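Local coordinates for Pre-mRNA splicing factor PRP8 (Cyanidioschyzon merolae, PDB 6NQI), which probably binds the spliceosomal snRNAs and intron RNA as a core splicing factor, represented here by its RNase H-like domain, at residues 62-65 with 66-70. Residues are numbered along the deposited sequence; the frame is centred on the assembly and turned at random.
Sequences CAEH and VLTML
His65 and Met69 meet one turn apart on helix 54-71, a helix packed against the mixed sheet of the RNase H-like domain. Successive turns are joined by the i to i+4 backbone hydrogen bonds of an alpha-helix: Val66 N to Cys62 O, Leu67 N to Ala63 O (3.0 Å), Thr68 N to Glu64 O and Met69 N to His65 O (2.9 Å). Glu64 O takes a second bond, from Thr68 OG1 at 3.0 Å, and the two donors arrive from opposite faces of its carbonyl plane. Threonine suits this partly exposed position because its hydroxyl, lying beside its own backbone N (chi1 -58°), can turn back to the preceding turn.

On the sheet side the contact is sulfur-aromatic. Met69 SD lies 4.3 Å from the centroid of the His65 ring, 55° off the ring normal and so oblique to it, while Met69 CG comes within 3.4 Å of NE2. The bend at chi2 (-46°) swings SD to 3.5 Å from His65 NE2, and both side chains also touch Ile30 of strand 24-32. An alanine in place of His65 would probably open a gap against Ile28 and Ile30 and deprive the Met69 sulfur of its aromatic neighbour.

Aliphatic groups fill the neighbouring faces: Val66 reaches Val14 of strand 11-21 and Leu93, and small Ala63 fits against Pro92 and Leu96 of helix 90-97. Cys62 SG carries a covalently attached beta-mercaptoethanol, probably from crystallisation, and one turn on, the Val66 methyl CG2 rests 3.6 Å from Cys62 O.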
loop_
_atom_site.group_PDB
_atom_site.type_symbol
_atom_site.label_atom_id
_atom_site.label_comp_id
_atom_site.label_asym_id
_atom_site.label_seq_id
_atom_site.Cartn_x
_atom_site.Cartn_y
_atom_site.Cartn_z
ATOM N N CYS A 62 -9.006 9.555 -2.153
ATOM C CA CYS A 62 -7.778 8.888 -2.553
ATOM C C CYS A 62 -6.921 9.788 -3.443
ATOM O O CYS A 62 -5.696 9.877 -3.258
ATOM C CB CYS A 62 -8.095 7.582 -3.266
ATOM S SG CYS A 62 -6.554 6.713 -3.690
ATOM N N ALA A 63 -7.549 10.456 -4.419
ATOM C CA ALA A 63 -6.815 11.383 -5.283
ATOM C C ALA A 63 -6.148 12.487 -4.466
ATOM O O ALA A 63 -4.976 12.832 -4.687
ATOM C CB ALA A 63 -7.766 11.975 -6.320
ATOM N N GLU A 64 -6.893 13.070 -3.521
ATOM C CA GLU A 64 -6.333 14.133 -2.699
ATOM C C GLU A 64 -5.193 13.611 -1.819
ATOM O O GLU A 64 -4.182 14.304 -1.620
ATOM C CB GLU A 64 -7.458 14.770 -1.880
ATOM C CG GLU A 64 -7.112 16.133 -1.330
ATOM C CD GLU A 64 -6.303 16.091 -0.048
ATOM O OE1 GLU A 64 -6.291 15.026 0.638
ATOM O OE2 GLU A 64 -5.698 17.147 0.288
ATOM N N HIS A 65 -5.310 12.372 -1.332
ATOM C CA HIS A 65 -4.247 11.794 -0.510
ATOM C C HIS A 65 -2.967 11.599 -1.313
ATOM O O HIS A 65 -1.881 11.982 -0.860
ATOM C CB HIS A 65 -4.718 10.467 0.108
ATOM C CG HIS A 65 -3.626 9.681 0.776
ATOM N ND1 HIS A 65 -3.285 8.397 0.386
ATOM C CD2 HIS A 65 -2.772 10.008 1.778
ATOM C CE1 HIS A 65 -2.287 7.961 1.137
ATOM N NE2 HIS A 65 -1.949 8.923 1.981
ATOM N N VAL A 66 -3.086 11.024 -2.517
ATOM C CA VAL A 66 -1.921 10.878 -3.389
ATOM C C VAL A 66 -1.287 12.236 -3.663
ATOM O O VAL A 66 -0.060 12.386 -3.594
ATOM C CB VAL A 66 -2.294 10.137 -4.687
ATOM C CG1 VAL A 66 -1.205 10.280 -5.725
ATOM C CG2 VAL A 66 -2.499 8.657 -4.397
ATOM N N LEU A 67 -2.102 13.255 -3.950
ATOM C CA LEU A 67 -1.519 14.579 -4.145
ATOM C C LEU A 67 -0.753 15.031 -2.903
ATOM O O LEU A 67 0.329 15.616 -3.015
ATOM C CB LEU A 67 -2.594 15.593 -4.526
ATOM C CG LEU A 67 -2.104 17.047 -4.652
ATOM C CD1 LEU A 67 -0.933 17.190 -5.612
ATOM C CD2 LEU A 67 -3.225 18.002 -5.063
ATOM N N THR A 68 -1.286 14.762 -1.708
ATOM C CA THR A 68 -0.597 15.204 -0.491
ATOM C C THR A 68 0.727 14.462 -0.298
ATOM O O THR A 68 1.750 15.072 0.059
ATOM C CB THR A 68 -1.512 15.032 0.729
ATOM O OG1 THR A 68 -2.705 15.780 0.505
ATOM C CG2 THR A 68 -0.843 15.587 1.973
ATOM N N MET A 69 0.723 13.146 -0.527
ATOM C CA MET A 69 1.961 12.383 -0.395
ATOM C C MET A 69 2.991 12.831 -1.425
ATOM O O MET A 69 4.192 12.865 -1.124
ATOM C CB MET A 69 1.716 10.872 -0.538
ATOM C CG MET A 69 0.798 10.203 0.484
ATOM S SD MET A 69 1.105 10.648 2.211
ATOM C CE MET A 69 2.849 10.318 2.396
ATOM N N LEU A 70 2.545 13.209 -2.630
ATOM C CA LEU A 70 3.466 13.780 -3.603
ATOM C C LEU A 70 4.075 15.059 -3.058
ATOM O O LEU A 70 5.299 15.241 -3.072
ATOM C CB LEU A 70 2.749 14.055 -4.930
ATOM C CG LEU A 70 2.374 12.828 -5.766
ATOM C CD1 LEU A 70 1.505 13.222 -6.948
ATOM C CD2 LEU A 70 3.592 12.056 -6.190
#